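Local coordinates for ATP-dependent Clp protease adapter protein ClpS 2 (Agrobacterium fabrum, PDB 4YJX) that probably adapts the ClpAP protease to particular substrates by binding the N-terminal domain of ClpA, and here holds phenylalanine amide, a mimic of an N-terminal residue, in its pocket, at residues D31-R36 against G92-F97; K25-N30 against S66-V71. All coordinates share one frame; numbering follows the deposited sequence.

Contact 1. Residues D31-R36 against G92-F97; sequences DDYTPR and GFPLMF. With NFA (phenylalanine amide), chain F.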
# COMPACT_ATOMS: atom_id res chain seq x y z
N ASP A 31 -2.09 -10.54 -1.34
CA ASP A 31 -2.78 -11.58 -0.61
C ASP A 31 -3.87 -12.11 -1.52
O ASP A 31 -4.13 -11.53 -2.57
CB ASP A 31 -3.34 -11.06 0.73
CG ASP A 31 -4.54 -10.15 0.56
OD1 ASP A 31 -5.64 -10.65 0.27
OD2 ASP A 31 -4.39 -8.92 0.77
N ASP A 32 -4.51 -13.21 -1.14
CA ASP A 32 -5.48 -13.85 -2.01
C ASP A 32 -6.94 -13.46 -1.75
O ASP A 32 -7.83 -13.95 -2.44
CB ASP A 32 -5.35 -15.38 -1.89
CG ASP A 32 -4.13 -15.92 -2.61
OD1 ASP A 32 -3.57 -15.21 -3.46
OD2 ASP A 32 -3.74 -17.07 -2.32
N TYR A 33 -7.19 -12.59 -0.77
CA TYR A 33 -8.56 -12.35 -0.33
C TYR A 33 -9.06 -10.93 -0.60
O TYR A 33 -10.23 -10.73 -0.92
CB TYR A 33 -8.68 -12.68 1.16
CG TYR A 33 -8.25 -14.09 1.48
CD1 TYR A 33 -9.16 -15.12 1.53
CD2 TYR A 33 -6.91 -14.38 1.72
CE1 TYR A 33 -8.77 -16.42 1.82
CE2 TYR A 33 -6.50 -15.67 2.00
CZ TYR A 33 -7.43 -16.68 2.05
OH TYR A 33 -7.02 -17.97 2.34
N THR A 34 -8.18 -9.94 -0.47
CA THR A 34 -8.58 -8.55 -0.68
C THR A 34 -8.97 -8.33 -2.14
O THR A 34 -8.20 -8.66 -3.03
CB THR A 34 -7.46 -7.57 -0.30
OG1 THR A 34 -6.96 -7.87 1.01
CG2 THR A 34 -7.97 -6.14 -0.33
N PRO A 35 -10.17 -7.78 -2.40
CA PRO A 35 -10.55 -7.49 -3.78
C PRO A 35 -9.58 -6.55 -4.49
O PRO A 35 -9.10 -5.60 -3.88
CB PRO A 35 -11.93 -6.84 -3.63
CG PRO A 35 -12.46 -7.37 -2.36
CD PRO A 35 -11.28 -7.53 -1.46
N ARG A 36 -9.33 -6.80 -5.77
CA ARG A 36 -8.41 -5.98 -6.56
C ARG A 36 -8.82 -4.51 -6.54
O ARG A 36 -7.99 -3.64 -6.32
CB ARG A 36 -8.35 -6.49 -8.01
CG ARG A 36 -7.84 -7.92 -8.13
CD ARG A 36 -7.70 -8.38 -9.58
NE ARG A 36 -8.95 -8.25 -10.32
CZ ARG A 36 -9.99 -9.07 -10.20
NH1 ARG A 36 -9.95 -10.09 -9.34
NH2 ARG A 36 -11.08 -8.87 -10.92
N GLY A 92 -12.42 -6.60 7.00
CA GLY A 92 -12.31 -8.04 7.06
C GLY A 92 -11.33 -8.62 6.05
O GLY A 92 -11.41 -9.79 5.69
N PHE A 93 -10.39 -7.79 5.60
CA PHE A 93 -9.38 -8.21 4.63
C PHE A 93 -8.00 -8.32 5.27
O PHE A 93 -7.67 -7.58 6.20
CB PHE A 93 -9.33 -7.23 3.45
CG PHE A 93 -10.62 -7.12 2.70
CD1 PHE A 93 -11.39 -8.24 2.43
CD2 PHE A 93 -11.08 -5.88 2.27
CE1 PHE A 93 -12.58 -8.13 1.74
CE2 PHE A 93 -12.27 -5.77 1.59
CZ PHE A 93 -13.02 -6.89 1.32
N PRO A 94 -7.16 -9.24 4.75
CA PRO A 94 -5.79 -9.35 5.24
C PRO A 94 -4.84 -8.34 4.58
O PRO A 94 -3.63 -8.49 4.69
CB PRO A 94 -5.41 -10.79 4.89
CG PRO A 94 -6.20 -11.09 3.66
CD PRO A 94 -7.48 -10.28 3.76
N LEU A 95 -5.39 -7.34 3.89
CA LEU A 95 -4.57 -6.35 3.19
C LEU A 95 -3.48 -5.77 4.08
O LEU A 95 -3.75 -5.27 5.18
CB LEU A 95 -5.45 -5.21 2.65
CG LEU A 95 -4.70 -4.12 1.87
CD1 LEU A 95 -4.00 -4.68 0.63
CD2 LEU A 95 -5.65 -3.01 1.48
N MET A 96 -2.25 -5.82 3.59
CA MET A 96 -1.11 -5.40 4.38
C MET A 96 -0.23 -4.40 3.65
O MET A 96 0.25 -4.66 2.54
CB MET A 96 -0.27 -6.61 4.78
CG MET A 96 0.84 -6.28 5.76
SD MET A 96 0.24 -5.55 7.30
CE MET A 96 -1.01 -6.75 7.77
N PHE A 97 -0.04 -3.24 4.27
CA PHE A 97 0.98 -2.29 3.85
C PHE A 97 2.06 -2.27 4.91
O PHE A 97 1.78 -2.12 6.10
CB PHE A 97 0.40 -0.88 3.67
CG PHE A 97 -0.43 -0.70 2.43
CD1 PHE A 97 0.08 -0.02 1.34
CD2 PHE A 97 -1.73 -1.18 2.37
CE1 PHE A 97 -0.69 0.16 0.21
CE2 PHE A 97 -2.50 -0.99 1.24
CZ PHE A 97 -1.98 -0.32 0.16
N NFA F . -4.61 -10.80 -5.60
CA NFA F . -5.74 -10.18 -5.00
C NFA F . -7.02 -10.78 -5.55
O NFA F . -6.98 -11.60 -6.44
CB NFA F . -5.70 -8.70 -5.31
CG NFA F . -4.63 -7.98 -4.50
CD1 NFA F . -4.57 -8.13 -3.17
CD2 NFA F . -3.63 -7.07 -5.18
CE1 NFA F . -3.50 -7.41 -2.36
CE2 NFA F . -2.69 -6.43 -4.47
CZ NFA F . -2.62 -6.61 -2.97
NXT NFA F . -8.27 -10.39 -5.01
O HOH W 1 -2.12 -7.86 1.43
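The carboxylate of D31 lies against the ring of P94, with OD1 3.5 Å from P94 CG, yet the direct hydrogen bonds it makes here are spent on its own loop, and a water carries its polarity across to the other segment. The CG of D31 sits between its backbone N and carbonyl carbon (chi1 72°), which turns the carboxylate back over the following residues. OD1 accepts from the backbone N of Y33, giving an Asx turn, and from the N of T34 at 2.7 Å, completing an Asx motif. OD2 takes the hydroxyl of T34 at 2.8 Å from OG1. It also accepts from a water 2.6 Å away, which in turn receives the N-H of M96. An aspartate suits this place because two oxygens can gather four donors and so brace the turn.

Around this carboxylate the contact is apolar. The CD of P35 stands over one face of the F93 ring, 3.5 Å from its centroid, a CH-pi contact, the two side chains crossing at about a right angle. The CB of Y33 packs on P94 CD, and the methyl CG2 of T34 faces L95 CB, so threonine serves a polar and an apolar neighbour.

The loop's carbonyls also grip the bound phenylalanine amide. The O of T34 accepts from its amide NXT at 2.6 Å in a nearly straight bond (174°), while the ligand's amino N makes a weak bond to the O of D31, and N30 OD1 and H62 ND1 also bond the ligand.

P35 is the N-cap of helix 36-47, whose V39 packs against both T34 and L95 and whose F38 meets F93 edge to face; past L95 the chain runs on in strand 96-101, which lies beside strand 23-29, with M96 and F97 against helix 74-89.

Contact 2. Residues K25-N30 against S66-V71; sequences KVMLLN and SAVVVV. With NFA (phenylalanine amide), chain F.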
# COMPACT_ATOMS: atom_id res chain seq x y z
N LYS A 25 10.63 2.87 2.36
CA LYS A 25 9.68 2.41 1.35
C LYS A 25 8.38 1.97 2.02
O LYS A 25 8.41 1.24 3.00
CB LYS A 25 10.26 1.24 0.55
CG LYS A 25 11.58 1.55 -0.14
CD LYS A 25 12.06 0.37 -0.97
CE LYS A 25 12.42 -0.81 -0.10
NZ LYS A 25 12.86 -1.98 -0.91
N VAL A 26 7.25 2.43 1.49
CA VAL A 26 5.96 1.83 1.82
C VAL A 26 5.66 0.75 0.79
O VAL A 26 5.51 1.04 -0.40
CB VAL A 26 4.82 2.87 1.83
CG1 VAL A 26 3.47 2.20 2.05
CG2 VAL A 26 5.06 3.93 2.90
N MET A 27 5.57 -0.50 1.25
CA MET A 27 5.31 -1.65 0.38
C MET A 27 3.87 -2.12 0.47
O MET A 27 3.31 -2.25 1.56
CB MET A 27 6.22 -2.82 0.76
CG MET A 27 7.70 -2.48 0.83
SD MET A 27 8.37 -1.95 -0.75
CE MET A 27 8.05 -3.37 -1.78
N LEU A 28 3.27 -2.39 -0.70
CA LEU A 28 2.01 -3.11 -0.78
C LEU A 28 2.30 -4.59 -0.95
O LEU A 28 3.04 -4.98 -1.86
CB LEU A 28 1.15 -2.60 -1.94
CG LEU A 28 -0.03 -3.48 -2.36
CD1 LEU A 28 -1.06 -3.57 -1.24
CD2 LEU A 28 -0.68 -2.97 -3.64
N LEU A 29 1.73 -5.42 -0.08
CA LEU A 29 1.92 -6.86 -0.16
C LEU A 29 0.69 -7.52 -0.75
O LEU A 29 -0.44 -7.13 -0.46
CB LEU A 29 2.20 -7.45 1.22
CG LEU A 29 3.31 -6.77 2.02
CD1 LEU A 29 3.58 -7.58 3.27
CD2 LEU A 29 4.56 -6.63 1.19
N ASN A 30 0.91 -8.53 -1.58
CA ASN A 30 -0.18 -9.30 -2.14
C ASN A 30 -0.83 -10.22 -1.11
O ASN A 30 -0.20 -10.60 -0.13
CB ASN A 30 0.29 -10.14 -3.33
CG ASN A 30 -0.86 -10.77 -4.09
OD1 ASN A 30 -1.83 -10.09 -4.44
ND2 ASN A 30 -0.77 -12.07 -4.32
N SER A 66 4.65 -8.17 -4.35
CA SER A 66 4.73 -6.89 -3.65
C SER A 66 4.98 -5.72 -4.61
O SER A 66 5.27 -5.92 -5.78
CB SER A 66 5.83 -6.93 -2.59
OG SER A 66 7.11 -6.80 -3.19
N ALA A 67 4.85 -4.51 -4.08
CA ALA A 67 5.05 -3.30 -4.87
C ALA A 67 5.38 -2.10 -3.99
O ALA A 67 4.78 -1.90 -2.94
CB ALA A 67 3.83 -3.01 -5.70
N VAL A 68 6.35 -1.29 -4.43
CA VAL A 68 6.65 -0.04 -3.75
C VAL A 68 5.54 0.96 -4.08
O VAL A 68 5.21 1.19 -5.24
CB VAL A 68 8.02 0.54 -4.16
CG1 VAL A 68 8.32 1.82 -3.38
CG2 VAL A 68 9.12 -0.47 -3.92
N VAL A 69 4.95 1.53 -3.03
CA VAL A 69 3.89 2.52 -3.19
C VAL A 69 4.50 3.93 -3.23
O VAL A 69 4.24 4.71 -4.14
CB VAL A 69 2.87 2.43 -2.03
CG1 VAL A 69 1.82 3.52 -2.16
CG2 VAL A 69 2.21 1.08 -2.03
N VAL A 70 5.31 4.22 -2.22
CA VAL A 70 5.91 5.53 -2.05
C VAL A 70 7.13 5.37 -1.15
O VAL A 70 7.23 4.38 -0.42
CB VAL A 70 4.90 6.54 -1.45
CG1 VAL A 70 4.68 6.29 0.04
CG2 VAL A 70 5.35 7.95 -1.68
N VAL A 71 8.06 6.31 -1.21
CA VAL A 71 9.21 6.32 -0.30
C VAL A 71 9.30 7.69 0.36
O VAL A 71 9.40 8.71 -0.31
CB VAL A 71 10.54 6.02 -1.02
CG1 VAL A 71 11.65 5.81 -0.01
CG2 VAL A 71 10.40 4.80 -1.91
N NFA F . -4.61 -10.80 -5.60
CA NFA F . -5.74 -10.18 -5.00
C NFA F . -7.02 -10.78 -5.55
O NFA F . -6.98 -11.60 -6.44
CB NFA F . -5.70 -8.70 -5.31
CG NFA F . -4.63 -7.98 -4.50
CD1 NFA F . -4.57 -8.13 -3.17
CD2 NFA F . -3.63 -7.07 -5.18
CE1 NFA F . -3.50 -7.41 -2.36
CE2 NFA F . -2.69 -6.43 -4.47
CZ NFA F . -2.62 -6.61 -2.97
NXT NFA F . -8.27 -10.39 -5.01
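Strands 25-29 and 66-71, antiparallel neighbours in the ClpS sheet, lead at one end to the pocket that receives the phenylalanine side chain of the bound amide. There L28, opposite A67, brings CD1 to 3.8 Å from the ligand's CZ; a branched aliphatic residue suits a wall for an aromatic ring. Just past the strand, N30 has CG anti to its backbone N (chi1 -170°), and its OD1 accepts the ligand's amino N at 3.1 Å.

L28 and A67 form a hydrogen-bonded pair, L28 N to A67 O at 2.7 Å and A67 N returning to L28 O. Farther along, the register slips in a classic beta bulge: V69 and V70 together face V26, whose O takes the N-H of V69 and whose N donates to V70 O. Helical backbone angles at V69 (phi -91°, psi -52°) make the extra residue fit.

V69 sets CG2 3.8 Å from L28 CB, on the face packed by L43 and F47 of helix 36-47, where small A67 meets helix 51-64. On the other face the thioether of M27, its chain bent twice, reaches V68, SD to CG2 3.6 Å, and CG of K25 lies beside V71 CG2, while NZ forms a salt bridge with E100 OE2.

Overall arrangement
From the N terminus the chain first runs through strand 23-29, then the loop that leads into helix 36-47. Contact 2 closes a loop of 35 residues, bringing the strand after helices 36-47 and 51-64 back beside the first. Contact 1 closes a longer one of 55 residues, returning the chain after helix 74-89 to the loop that follows strand 23-29. The two closures cross, since their segments alternate along the chain. They meet where M96 O reaches L29 N in a probable hydrogen bond and L95 and F97 pack on L28. The first strand thus lies between the other two, and both contacts border the phenylalanine amide.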